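Local coordinates for chitin oligosaccahride binding protein NagB1 (PDB 7EHP) that binds short chitin oligosaccharides such as N,N'-diacetylchitobiose as a bacterial extracellular solute-binding protein, probably for delivery to an ABC transporter, at residues L172-L175 / W176-A180; Y207-L210 / L211-Y215; V361-T364 / L365-M369; R138-E141 / D142-D145; E380-L383 / D384-K388. All coordinates share one frame; numbering follows the deposited sequence. Where two conformers were deposited one is given.

All five are local contacts within one helix or at its end. Contact 1, on helix 165-180, touches contacts 2, 3 and 4: L172 meets Y207 of contact 2 (CB to CE2 3.7 Å) and M369 of contact 3 (CD2 to SD 3.5 Å), and L175 reaches W140 of contact 4. Contact 4 also packs on contact 2, with M144 CE 3.4 Å from Y215 CE2. Contacts 3 and 5 lie on successive helices, their centres about 10 Å apart, where M386 SD comes within 3.5 Å of L365 N. Contacts 1 and 3 are nearest the sugar: the side chains of N173 and R362 are about 7 Å and 6 Å from a bound N-acetylglucosamine.

Contact 1: residues L172-L175 / W176-A180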
loop_
_atom_site.group_PDB
_atom_site.type_symbol
_atom_site.label_atom_id
_atom_site.label_comp_id
_atom_site.label_asym_id
_atom_site.label_seq_id
_atom_site.Cartn_x
_atom_site.Cartn_y
_atom_site.Cartn_z
ATOM N N LEU A 172 -7.409 6.029 -7.572
ATOM C CA LEU A 172 -8.502 6.887 -7.151
ATOM C C LEU A 172 -8.069 7.780 -6.008
ATOM O O LEU A 172 -8.458 8.953 -5.948
ATOM C CB LEU A 172 -9.725 6.042 -6.776
ATOM C CG LEU A 172 -11.016 6.700 -6.285
ATOM C CD1 LEU A 172 -11.702 7.516 -7.423
ATOM C CD2 LEU A 172 -11.965 5.660 -5.718
ATOM N N ASN A 173 -7.246 7.257 -5.106
ATOM C CA ASN A 173 -6.921 7.922 -3.856
ATOM C C ASN A 173 -6.375 9.258 -4.270
ATOM O O ASN A 173 -6.730 10.333 -3.802
ATOM C CB ASN A 173 -5.640 7.437 -3.087
ATOM C CG ASN A 173 -5.777 7.751 -1.633
ATOM O OD1 ASN A 173 -6.908 7.584 -1.224
ATOM N ND2 ASN A 173 -4.896 8.737 -1.076
ATOM N N THR A 174 -5.355 9.045 -5.116
ATOM C CA THR A 174 -4.489 10.134 -5.615
ATOM C C THR A 174 -5.248 11.081 -6.524
ATOM O O THR A 174 -4.978 12.288 -6.525
ATOM C CB THR A 174 -3.295 9.555 -6.398
ATOM O OG1 THR A 174 -2.356 8.887 -5.553
ATOM C CG2 THR A 174 -2.568 10.634 -7.228
ATOM N N LEU A 175 -6.220 10.564 -7.279
ATOM C CA LEU A 175 -6.972 11.466 -8.139
ATOM C C LEU A 175 -7.828 12.428 -7.323
ATOM O O LEU A 175 -7.808 13.630 -7.586
ATOM C CB LEU A 175 -7.818 10.666 -9.126
ATOM C CG LEU A 175 -7.070 10.400 -10.439
ATOM C CD1 LEU A 175 -7.894 9.487 -11.354
ATOM C CD2 LEU A 175 -6.770 11.726 -11.129
ATOM N N TRP A 176 -8.578 11.939 -6.316
ATOM C CA TRP A 176 -9.413 12.920 -5.615
ATOM C C TRP A 176 -8.579 13.781 -4.673
ATOM O O TRP A 176 -8.994 14.893 -4.341
ATOM C CB TRP A 176 -10.598 12.316 -4.811
ATOM C CG TRP A 176 -10.285 11.712 -3.420
ATOM C CD1 TRP A 176 -10.082 12.422 -2.275
ATOM C CD2 TRP A 176 -10.373 10.328 -3.008
ATOM N NE1 TRP A 176 -9.899 11.581 -1.204
ATOM C CE2 TRP A 176 -10.076 10.290 -1.622
ATOM C CE3 TRP A 176 -10.608 9.116 -3.677
ATOM C CZ2 TRP A 176 -10.015 9.094 -0.894
ATOM C CZ3 TRP A 176 -10.542 7.933 -2.958
ATOM C CH2 TRP A 176 -10.248 7.930 -1.577
ATOM N N VAL A 177 -7.416 13.294 -4.224
ATOM C CA VAL A 177 -6.519 14.145 -3.447
ATOM C C VAL A 177 -5.876 15.197 -4.348
ATOM O O VAL A 177 -5.677 16.349 -3.936
ATOM C CB VAL A 177 -5.452 13.314 -2.699
ATOM C CG1 VAL A 177 -4.324 14.227 -2.144
ATOM C CG2 VAL A 177 -6.092 12.484 -1.564
ATOM N N ARG A 178 -5.545 14.832 -5.585
ATOM C CA ARG A 178 -5.104 15.834 -6.554
ATOM C C ARG A 178 -6.105 16.981 -6.657
ATOM O O ARG A 178 -5.727 18.161 -6.655
ATOM C CB ARG A 178 -4.905 15.199 -7.935
ATOM C CG ARG A 178 -3.535 14.525 -8.144
ATOM C CD ARG A 178 -2.450 15.472 -8.624
ATOM N NE ARG A 178 -1.167 14.784 -8.754
ATOM C CZ ARG A 178 -0.421 14.386 -7.720
ATOM N NH1 ARG A 178 -0.824 14.630 -6.487
ATOM N NH2 ARG A 178 0.732 13.749 -7.915
ATOM N N THR A 179 -7.398 16.649 -6.754
ATOM C CA THR A 179 -8.391 17.686 -7.043
ATOM C C THR A 179 -8.861 18.411 -5.790
ATOM O O THR A 179 -9.135 19.612 -5.849
ATOM C CB THR A 179 -9.593 17.083 -7.757
ATOM O OG1 THR A 179 -10.178 16.091 -6.905
ATOM C CG2 THR A 179 -9.168 16.464 -9.085
ATOM N N ALA A 180 -8.954 17.719 -4.655
ATOM C CA ALA A 180 -9.519 18.302 -3.446
ATOM C C ALA A 180 -8.505 18.542 -2.336
ATOM O O ALA A 180 -8.863 19.157 -1.325
ATOM C CB ALA A 180 -10.648 17.419 -2.892
#
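W176 lays its indole against the preceding turn of helix 165-180, meeting L172 at the ring edge and N173 over one face. Its CG sits between the backbone N and the carbonyl carbon (chi1 80°), the crowded position, which swings the six-membered ring back onto these two residues. L172 CG lies in the ring plane, 3.6 Å from W176 CE3. N173 CA stands over the six-membered ring, 3.9 Å from its centroid, in a CH-pi contact, and N173 OD1 approaches W176 CH2 at 3.4 Å with the amide turned 65° to the indole. W176 N also bonds L172 O at 3.0 Å. The T174 side is looser: its CG2 runs alongside R178 CG at 4.1 Å and over one face of the guanidinium, whose hydrogen bonds go to the carbonyls of F267, P268 and M277, outside this turn. A serine in place of W176 would probably open a gap against L172 and N173 and deprive W195 and F353 of their edge-to-face partner. This is an i to i+3 and i to i+4 aromatic contact on a buried alpha-helix, beside the glycan pocket of a solute-binding protein of the periplasmic-binding-protein type.

Contact 2: residues Y207-L210 / L211-Y215; sequences YDTL and LKKGY
D208 and K212, one turn apart on helix 198-213, are joined by a long salt bridge, D208 OD2 to K212 NZ 3.7 Å. A water closes the distance, donating to D208 OD2 and accepting from K212 NZ at 3.1 Å. The lysine chain, extended beyond CG, crosses the aspartate obliquely, and its CE comes nearer to the carboxylate than its nitrogen does. One residue back, L211 CD1 touches the edge of the Y207 ring, 3.8 Å from Y207 CE1, while T209 CG2 runs beside the aliphatic part of K213. At the end of the helix L210 CD2 meets the Y215 ring in its plane, 3.9 Å from Y215 CD2, and K213 CB stands over the centre of one face of the same ring. What places Y215 there is a Schellman motif: G214 has positive phi (72°), its N returns to L211 O, and Y215 N bonds L210 O at 2.9 Å. Ordinary helical bonds, such as K212 N to D208 O at 2.7 Å, hold the turn before it. Farther out, Y207 is packed between helices 165-180 and 359-373. K213 and Y215 rest on M144 of helix 140-152, and the backbone of Y215 is hydrogen-bonded to F158 of strand 156-159.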
loop_
_atom_site.group_PDB
_atom_site.type_symbol
_atom_site.label_atom_id
_atom_site.label_comp_id
_atom_site.label_asym_id
_atom_site.label_seq_id
_atom_site.Cartn_x
_atom_site.Cartn_y
_atom_site.Cartn_z
ATOM N N TYR A 207 -11.236 9.957 -12.949
ATOM C CA TYR A 207 -11.074 8.515 -12.957
ATOM C C TYR A 207 -12.050 7.877 -13.935
ATOM O O TYR A 207 -11.671 7.012 -14.737
ATOM C CB TYR A 207 -11.295 8.009 -11.532
ATOM C CG TYR A 207 -11.045 6.536 -11.271
ATOM C CD1 TYR A 207 -11.977 5.558 -11.643
ATOM C CD2 TYR A 207 -9.906 6.127 -10.581
ATOM C CE1 TYR A 207 -11.749 4.200 -11.359
ATOM C CE2 TYR A 207 -9.673 4.789 -10.289
ATOM C CZ TYR A 207 -10.583 3.833 -10.670
ATOM O OH TYR A 207 -10.311 2.505 -10.350
ATOM N N ASP A 208 -13.323 8.291 -13.868
ATOM C CA ASP A 208 -14.345 7.783 -14.781
ATOM C C ASP A 208 -13.997 8.090 -16.237
ATOM O O ASP A 208 -14.278 7.286 -17.133
ATOM C CB ASP A 208 -15.708 8.382 -14.417
ATOM C CG ASP A 208 -16.886 7.534 -14.903
ATOM O OD1 ASP A 208 -16.734 6.308 -15.103
ATOM O OD2 ASP A 208 -17.977 8.103 -15.077
ATOM N N THR A 209 -13.381 9.252 -16.494
ATOM C CA THR A 209 -12.935 9.563 -17.852
ATOM C C THR A 209 -11.931 8.521 -18.333
ATOM O O THR A 209 -11.986 8.068 -19.477
ATOM C CB THR A 209 -12.337 10.985 -17.902
ATOM O OG1 THR A 209 -13.382 11.972 -17.839
ATOM C CG2 THR A 209 -11.529 11.210 -19.177
ATOM N N LEU A 210 -11.017 8.108 -17.457
ATOM C CA LEU A 210 -10.080 7.046 -17.811
ATOM C C LEU A 210 -10.821 5.759 -18.139
ATOM O O LEU A 210 -10.441 5.025 -19.063
ATOM C CB LEU A 210 -9.098 6.819 -16.654
ATOM C CG LEU A 210 -8.141 7.963 -16.329
ATOM C CD1 LEU A 210 -7.149 7.494 -15.256
ATOM C CD2 LEU A 210 -7.395 8.445 -17.554
ATOM N N LEU A 211 -11.888 5.474 -17.392
ATOM C CA LEU A 211 -12.719 4.317 -17.696
ATOM C C LEU A 211 -13.408 4.490 -19.047
ATOM O O LEU A 211 -13.364 3.587 -19.896
ATOM C CB LEU A 211 -13.740 4.112 -16.569
ATOM C CG LEU A 211 -13.207 3.653 -15.189
ATOM C CD1 LEU A 211 -14.309 3.687 -14.106
ATOM C CD2 LEU A 211 -12.606 2.240 -15.273
ATOM N N LYS A 212 -14.041 5.654 -19.260
ATOM C CA LYS A 212 -14.835 5.918 -20.465
ATOM C C LYS A 212 -13.996 5.892 -21.736
ATOM O O LYS A 212 -14.531 5.682 -22.829
ATOM C CB LYS A 212 -15.524 7.287 -20.359
ATOM C CG LYS A 212 -16.628 7.329 -19.321
ATOM C CD LYS A 212 -17.406 8.630 -19.393
ATOM C CE LYS A 212 -18.190 8.855 -18.107
ATOM N NZ LYS A 212 -18.720 10.240 -18.006
ATOM N N LYS A 213 -12.699 6.162 -21.627
ATOM C CA LYS A 213 -11.819 6.169 -22.785
ATOM C C LYS A 213 -11.068 4.859 -22.958
ATOM O O LYS A 213 -10.368 4.691 -23.965
ATOM C CB LYS A 213 -10.815 7.323 -22.671
ATOM C CG LYS A 213 -11.409 8.654 -23.080
ATOM C CD LYS A 213 -10.474 9.792 -22.751
ATOM C CE LYS A 213 -11.112 11.141 -23.053
ATOM N NZ LYS A 213 -11.606 11.210 -24.464
ATOM N N GLY A 214 -11.201 3.927 -22.011
ATOM C CA GLY A 214 -10.427 2.706 -22.087
ATOM C C GLY A 214 -8.959 2.892 -21.783
ATOM O O GLY A 214 -8.136 2.106 -22.251
ATOM N N TYR A 215 -8.607 3.933 -21.032
ATOM C CA TYR A 215 -7.219 4.141 -20.635
ATOM C C TYR A 215 -6.858 3.290 -19.420
ATOM O O TYR A 215 -5.733 2.797 -19.311
ATOM C CB TYR A 215 -6.979 5.619 -20.342
ATOM C CG TYR A 215 -7.085 6.507 -21.565
ATOM C CD1 TYR A 215 -7.175 5.960 -22.832
ATOM C CD2 TYR A 215 -7.064 7.892 -21.445
ATOM C CE1 TYR A 215 -7.255 6.756 -23.952
ATOM C CE2 TYR A 215 -7.138 8.699 -22.564
ATOM C CZ TYR A 215 -7.232 8.120 -23.817
ATOM O OH TYR A 215 -7.311 8.912 -24.936
HETATM O O HOH W 1 -18.268 10.947 -15.001
#

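Contact 3: residues V361-T364 / L365-M369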
loop_
_atom_site.group_PDB
_atom_site.type_symbol
_atom_site.label_atom_id
_atom_site.label_comp_id
_atom_site.label_asym_id
_atom_site.label_seq_id
_atom_site.Cartn_x
_atom_site.Cartn_y
_atom_site.Cartn_z
ATOM N N VAL A 361 -16.254 2.329 5.564
ATOM C CA VAL A 361 -16.162 3.307 4.484
ATOM C C VAL A 361 -15.268 2.778 3.371
ATOM O O VAL A 361 -15.607 2.866 2.189
ATOM C CB VAL A 361 -15.650 4.652 5.032
ATOM C CG1 VAL A 361 -15.309 5.608 3.899
ATOM C CG2 VAL A 361 -16.672 5.264 5.981
ATOM N N ARG A 362 -14.099 2.244 3.744
ATOM C CA ARG A 362 -13.199 1.604 2.789
ATOM C C ARG A 362 -13.909 0.493 2.024
ATOM O O ARG A 362 -13.786 0.394 0.802
ATOM C CB ARG A 362 -11.983 1.033 3.534
ATOM C CG ARG A 362 -10.821 0.618 2.620
ATOM C CD ARG A 362 -10.231 -0.724 3.034
ATOM N NE ARG A 362 -11.058 -1.852 2.622
ATOM C CZ ARG A 362 -11.761 -2.612 3.455
ATOM N NH1 ARG A 362 -11.737 -2.380 4.762
ATOM N NH2 ARG A 362 -12.467 -3.620 2.979
ATOM N N GLU A 363 -14.615 -0.388 2.744
ATOM C CA GLU A 363 -15.313 -1.492 2.093
ATOM C C GLU A 363 -16.353 -0.977 1.102
ATOM O O GLU A 363 -16.492 -1.505 -0.008
ATOM C CB GLU A 363 -15.974 -2.380 3.148
ATOM C CG GLU A 363 -16.699 -3.565 2.541
ATOM C CD GLU A 363 -17.465 -4.401 3.562
ATOM O OE1 GLU A 363 -18.500 -3.931 4.075
ATOM O OE2 GLU A 363 -17.027 -5.536 3.841
ATOM N N THR A 364 -17.080 0.073 1.484
ATOM C CA THR A 364 -18.105 0.638 0.616
ATOM C C THR A 364 -17.492 1.275 -0.626
ATOM O O THR A 364 -18.025 1.139 -1.731
ATOM C CB THR A 364 -18.914 1.646 1.424
ATOM O OG1 THR A 364 -19.450 0.967 2.572
ATOM C CG2 THR A 364 -20.019 2.300 0.579
ATOM N N LEU A 365 -16.359 1.965 -0.469
ATOM C CA LEU A 365 -15.697 2.540 -1.632
ATOM C C LEU A 365 -15.274 1.448 -2.604
ATOM O O LEU A 365 -15.454 1.594 -3.819
ATOM C CB LEU A 365 -14.488 3.376 -1.211
ATOM C CG LEU A 365 -13.793 4.074 -2.371
ATOM C CD1 LEU A 365 -14.805 5.017 -3.073
ATOM C CD2 LEU A 365 -12.558 4.840 -1.902
ATOM N N GLU A 366 -14.726 0.338 -2.087
ATOM C CA GLU A 366 -14.363 -0.797 -2.938
ATOM C C GLU A 366 -15.560 -1.286 -3.744
ATOM O O GLU A 366 -15.501 -1.392 -4.975
ATOM C CB GLU A 366 -13.814 -1.942 -2.082
ATOM C CG GLU A 366 -12.377 -1.773 -1.694
ATOM C CD GLU A 366 -11.965 -2.654 -0.528
ATOM O OE1 GLU A 366 -10.793 -2.564 -0.115
ATOM O OE2 GLU A 366 -12.798 -3.433 -0.025
ATOM N N MET A 367 -16.666 -1.570 -3.063
ATOM C CA MET A 367 -17.824 -2.109 -3.765
ATOM C C MET A 367 -18.406 -1.092 -4.737
ATOM O O MET A 367 -18.803 -1.452 -5.845
ATOM C CB MET A 367 -18.873 -2.565 -2.759
ATOM C CG MET A 367 -18.300 -3.440 -1.639
ATOM S SD MET A 367 -19.535 -4.077 -0.477
ATOM C CE MET A 367 -19.769 -2.680 0.635
ATOM N N CYS A 368 -18.452 0.181 -4.338
ATOM C CA CYS A 368 -18.961 1.226 -5.222
ATOM C C CYS A 368 -18.103 1.373 -6.469
ATOM O O CYS A 368 -18.632 1.559 -7.567
ATOM C CB CYS A 368 -19.043 2.554 -4.479
ATOM S SG CYS A 368 -20.502 2.657 -3.440
ATOM N N MET A 369 -16.778 1.286 -6.331
ATOM C CA MET A 369 -15.922 1.435 -7.507
ATOM C C MET A 369 -16.031 0.257 -8.460
ATOM O O MET A 369 -15.934 0.447 -9.681
ATOM C CB MET A 369 -14.474 1.653 -7.089
ATOM C CG MET A 369 -14.243 2.982 -6.381
ATOM S SD MET A 369 -14.861 4.432 -7.294
ATOM C CE MET A 369 -13.675 4.525 -8.629
#
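The guanidinium of R362 takes the carboxylate of E366 at its edge, side-on, and F49 adds a cation-pi contact to the same group. Two hydrogen bonds make up this salt bridge, R362 NE to E366 OE1 at 2.8 Å and R362 NH2 to E366 OE2 at 3.0 Å, one nitrogen to each oxygen. Both oxygens lie near the guanidinium plane, but the two flat groups are turned 54° apart: OE1 is met from above the carboxylate plane, OE2 on its syn side and less far out of plane. Bends at chi2 and chi3 curl the arginine forward along the helix to E366. This twofold grip probably helps to fix the rotation of the R362 guanidinium; the side chain lies about 6 Å from a bound N-acetylglucosamine. On another flank M367, bent at chi3 (-82°), brings its CE back to E363 CG at 3.7 Å; the carboxylate of E363 is paired with K360. T364 CG2 comes within 4.1 Å of C368 SG, while T364 OG1 is bonded to K360 O. Helix 359-373 thus lies between others: V361 and T364 face helix 379-396, L365 and E366 touch helix 165-180, and L365 also reaches F204 of helix 198-213.

Contact 4: residues R138-E141 / D142-D145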
loop_
_atom_site.group_PDB
_atom_site.type_symbol
_atom_site.label_atom_id
_atom_site.label_comp_id
_atom_site.label_asym_id
_atom_site.label_seq_id
_atom_site.Cartn_x
_atom_site.Cartn_y
_atom_site.Cartn_z
ATOM N N ARG A 138 3.689 15.311 -17.166
ATOM C CA ARG A 138 3.704 16.023 -15.896
ATOM C C ARG A 138 2.372 16.664 -15.541
ATOM O O ARG A 138 2.180 17.053 -14.387
ATOM C CB ARG A 138 4.801 17.092 -15.882
ATOM C CG ARG A 138 6.103 16.584 -15.265
ATOM C CD ARG A 138 5.854 15.641 -14.059
ATOM N NE ARG A 138 5.888 16.318 -12.759
ATOM C CZ ARG A 138 4.847 16.905 -12.171
ATOM N NH1 ARG A 138 3.658 16.886 -12.739
ATOM N NH2 ARG A 138 4.996 17.503 -10.997
ATOM N N ARG A 139 1.435 16.760 -16.475
ATOM C CA ARG A 139 0.128 17.314 -16.151
ATOM C C ARG A 139 -0.927 16.485 -16.871
ATOM O O ARG A 139 -0.600 15.632 -17.694
ATOM C CB ARG A 139 0.047 18.795 -16.526
ATOM C CG ARG A 139 0.925 19.677 -15.664
ATOM C CD ARG A 139 0.497 21.129 -15.744
ATOM N NE ARG A 139 0.561 21.613 -17.117
ATOM C CZ ARG A 139 -0.187 22.596 -17.608
ATOM N NH1 ARG A 139 -1.058 23.242 -16.844
ATOM N NH2 ARG A 139 -0.056 22.938 -18.874
ATOM N N TRP A 140 -2.204 16.751 -16.561
ATOM C CA TRP A 140 -3.294 15.918 -17.076
ATOM C C TRP A 140 -3.298 15.866 -18.598
ATOM O O TRP A 140 -3.412 14.785 -19.193
ATOM C CB TRP A 140 -4.645 16.425 -16.559
ATOM C CG TRP A 140 -5.809 15.570 -16.997
ATOM C CD1 TRP A 140 -6.652 15.800 -18.057
ATOM C CD2 TRP A 140 -6.244 14.347 -16.399
ATOM N NE1 TRP A 140 -7.578 14.796 -18.148
ATOM C CE2 TRP A 140 -7.355 13.894 -17.138
ATOM C CE3 TRP A 140 -5.806 13.592 -15.304
ATOM C CZ2 TRP A 140 -8.037 12.725 -16.817
ATOM C CZ3 TRP A 140 -6.482 12.428 -14.985
ATOM C CH2 TRP A 140 -7.593 12.009 -15.738
ATOM N N GLU A 141 -3.170 17.024 -19.253
ATOM C CA GLU A 141 -3.290 17.022 -20.705
ATOM C C GLU A 141 -2.139 16.267 -21.360
ATOM O O GLU A 141 -2.321 15.687 -22.439
ATOM C CB GLU A 141 -3.386 18.459 -21.232
ATOM C CG GLU A 141 -4.730 19.122 -20.935
ATOM C CD GLU A 141 -5.934 18.316 -21.437
ATOM O OE1 GLU A 141 -5.906 17.867 -22.607
ATOM O OE2 GLU A 141 -6.909 18.129 -20.659
ATOM N N ASP A 142 -0.962 16.242 -20.725
ATOM C CA ASP A 142 0.108 15.366 -21.199
ATOM C C ASP A 142 -0.311 13.905 -21.080
ATOM O O ASP A 142 -0.113 13.111 -22.007
ATOM C CB ASP A 142 1.402 15.586 -20.402
ATOM C CG ASP A 142 1.835 17.048 -20.324
ATOM O OD1 ASP A 142 1.928 17.696 -21.383
ATOM O OD2 ASP A 142 2.132 17.526 -19.196
ATOM N N LEU A 143 -0.882 13.534 -19.930
ATOM C CA LEU A 143 -1.283 12.144 -19.705
ATOM C C LEU A 143 -2.260 11.669 -20.772
ATOM O O LEU A 143 -2.132 10.553 -21.294
ATOM C CB LEU A 143 -1.902 12.003 -18.314
ATOM C CG LEU A 143 -2.288 10.606 -17.812
ATOM C CD1 LEU A 143 -1.167 9.596 -18.031
ATOM C CD2 LEU A 143 -2.676 10.673 -16.332
ATOM N N MET A 144 -3.240 12.514 -21.109
ATOM C CA MET A 144 -4.230 12.168 -22.122
ATOM C C MET A 144 -3.562 11.872 -23.462
ATOM O O MET A 144 -3.920 10.913 -24.150
ATOM C CB MET A 144 -5.219 13.324 -22.257
ATOM C CG MET A 144 -6.129 13.566 -21.046
ATOM S SD MET A 144 -6.823 12.101 -20.257
ATOM C CE MET A 144 -8.095 11.788 -21.415
ATOM N N ASP A 145 -2.576 12.687 -23.837
ATOM C CA ASP A 145 -1.830 12.466 -25.076
ATOM C C ASP A 145 -1.069 11.139 -25.039
ATOM O O ASP A 145 -1.116 10.350 -25.993
ATOM C CB ASP A 145 -0.877 13.649 -25.286
ATOM C CG ASP A 145 -0.061 13.532 -26.542
ATOM O OD1 ASP A 145 -0.655 13.482 -27.644
ATOM O OD2 ASP A 145 1.187 13.479 -26.417
#
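D142 folds its carboxylate back over the start of helix 140-152, where OD2 receives two backbone N-H groups. R139 N bonds D142 OD2 at 2.9 Å through the anti lone pair, with a bent N-H...O angle of 131°; R138 N adds a weak bond at 3.4 Å. Since R139 is the N-cap, this is the N3-to-N-cap half of a capping box. Regular helical bonds follow, L143 N to R139 O at 3.1 Å and M144 N to W140 O at 3.0 Å. A Met-aromatic contact makes up the second kind: M144 SD lies 4.0 Å from the centroid of the W140 five-membered ring, oblique to it. Bends at chi2 (-42°) and chi3 of M144 bring the sulfur there, and M144 CG is 3.5 Å from W140 NE1. R206 of helix 198-213 adds a cation-pi contact to the same indole. The third kind is apolar and slight, W140 CE3 to L143 CD2. With a valine for D142, R139 N would probably be left without this acceptor and the first turn would be less firmly capped. A carboxylate at this helix start is likely to interact favourably with the helix dipole, whereas R139 NE, 4.8 Å from D142 OD2, is too far for a salt bridge.

Contact 5: residues E380-L383 / D384-K388; sequences EQVL and DKMQK
D384 lies beside E380 on helix 379-396, opening a run of i to i+4 contacts along an amphipathic helix with one face outward and one buried. The two carboxylates point the same way, their planes 73° apart, with E380 OE2 and D384 OD2 4.4 Å from each other. These like charges probably repel mildly on the exposed side, yet D384 OD2 still comes within 3.8 Å of E380 CG. K385 follows with its CB 3.5 Å from Q381 O; a bend at chi2 (67°) carries the rest of the chain away, and its CG packs on C368 of helix 359-373. M386 belongs to the buried face. Its CG runs alongside V382 CG1 at 4.1 Å, and bends at chi2 and chi3 send the sulfur and methyl toward V361, T364 and L365 of helix 359-373. V382 and L383 in turn rest on F204 of helix 198-213. Q387 meets 380-383 through its backbone, Q387 N to L383 O at 2.8 Å, while its amide leads away from 380-383: OE1 accepts from W195 N and NE2 bonds E391 OE1. The run ends at K388, whose N is hydrogen-bonded to D384 O at 3.2 Å.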
loop_
_atom_site.group_PDB
_atom_site.type_symbol
_atom_site.label_atom_id
_atom_site.label_comp_id
_atom_site.label_asym_id
_atom_site.label_seq_id
_atom_site.Cartn_x
_atom_site.Cartn_y
_atom_site.Cartn_z
ATOM N N GLU A 380 -22.317 10.081 -9.455
ATOM C CA GLU A 380 -23.267 10.672 -8.504
ATOM C C GLU A 380 -23.745 9.647 -7.488
ATOM O O GLU A 380 -23.801 9.928 -6.282
ATOM C CB GLU A 380 -24.480 11.262 -9.249
ATOM C CG GLU A 380 -25.545 11.836 -8.308
ATOM C CD GLU A 380 -26.599 12.702 -9.029
ATOM O OE1 GLU A 380 -26.599 12.768 -10.273
ATOM O OE2 GLU A 380 -27.418 13.337 -8.344
ATOM N N GLN A 381 -24.148 8.467 -7.969
ATOM C CA GLN A 381 -24.583 7.407 -7.066
ATOM C C GLN A 381 -23.459 6.993 -6.122
ATOM O O GLN A 381 -23.692 6.764 -4.931
ATOM C CB GLN A 381 -25.072 6.208 -7.872
ATOM C CG GLN A 381 -26.311 6.509 -8.758
ATOM C CD GLN A 381 -26.687 5.338 -9.646
ATOM O OE1 GLN A 381 -25.841 4.772 -10.327
ATOM N NE2 GLN A 381 -27.963 4.969 -9.641
ATOM N N VAL A 382 -22.233 6.895 -6.634
ATOM C CA VAL A 382 -21.109 6.502 -5.788
ATOM C C VAL A 382 -20.961 7.461 -4.608
ATOM O O VAL A 382 -20.978 7.045 -3.441
ATOM C CB VAL A 382 -19.818 6.420 -6.621
ATOM C CG1 VAL A 382 -18.596 6.340 -5.689
ATOM C CG2 VAL A 382 -19.873 5.205 -7.540
ATOM N N LEU A 383 -20.848 8.764 -4.895
ATOM C CA LEU A 383 -20.575 9.741 -3.843
ATOM C C LEU A 383 -21.750 9.880 -2.878
ATOM O O LEU A 383 -21.551 10.010 -1.663
ATOM C CB LEU A 383 -20.205 11.079 -4.482
ATOM C CG LEU A 383 -18.986 10.904 -5.387
ATOM C CD1 LEU A 383 -18.657 12.170 -6.070
ATOM C CD2 LEU A 383 -17.766 10.452 -4.573
ATOM N N ASP A 384 -22.982 9.838 -3.393
ATOM C CA ASP A 384 -24.157 9.807 -2.522
ATOM C C ASP A 384 -24.049 8.685 -1.492
ATOM O O ASP A 384 -24.293 8.885 -0.295
ATOM C CB ASP A 384 -25.416 9.606 -3.367
ATOM C CG ASP A 384 -25.896 10.874 -4.035
ATOM O OD1 ASP A 384 -25.361 11.965 -3.749
ATOM O OD2 ASP A 384 -26.807 10.759 -4.878
ATOM N N LYS A 385 -23.699 7.481 -1.957
ATOM C CA LYS A 385 -23.589 6.336 -1.062
ATOM C C LYS A 385 -22.377 6.465 -0.141
ATOM O O LYS A 385 -22.462 6.163 1.061
ATOM C CB LYS A 385 -23.522 5.058 -1.892
ATOM C CG LYS A 385 -23.281 3.803 -1.093
ATOM C CD LYS A 385 -24.465 3.476 -0.192
ATOM C CE LYS A 385 -24.330 2.052 0.367
ATOM N NZ LYS A 385 -25.267 1.771 1.486
ATOM N N MET A 386 -21.240 6.922 -0.679
ATOM C CA MET A 386 -20.068 7.143 0.163
ATOM C C MET A 386 -20.377 8.105 1.294
ATOM O O MET A 386 -19.962 7.882 2.439
ATOM C CB MET A 386 -18.890 7.668 -0.665
ATOM C CG MET A 386 -18.303 6.622 -1.590
ATOM S SD MET A 386 -17.814 5.187 -0.615
ATOM C CE MET A 386 -16.666 5.960 0.531
ATOM N N GLN A 387 -21.106 9.184 1.004
ATOM C CA GLN A 387 -21.326 10.160 2.063
ATOM C C GLN A 387 -22.269 9.618 3.127
ATOM O O GLN A 387 -22.051 9.850 4.319
ATOM C CB GLN A 387 -21.839 11.487 1.508
ATOM C CG GLN A 387 -21.917 12.559 2.603
ATOM C CD GLN A 387 -20.584 12.777 3.301
ATOM O OE1 GLN A 387 -19.516 12.546 2.721
ATOM N NE2 GLN A 387 -20.636 13.244 4.547
ATOM N N LYS A 388 -23.312 8.890 2.729
ATOM C CA LYS A 388 -24.213 8.328 3.733
ATOM C C LYS A 388 -23.458 7.385 4.659
ATOM O O LYS A 388 -23.604 7.458 5.882
ATOM C CB LYS A 388 -25.393 7.612 3.067
ATOM C CG LYS A 388 -26.398 8.591 2.479
ATOM C CD LYS A 388 -27.647 7.923 1.928
ATOM C CE LYS A 388 -28.539 8.951 1.223
ATOM N NZ LYS A 388 -29.120 9.955 2.176
#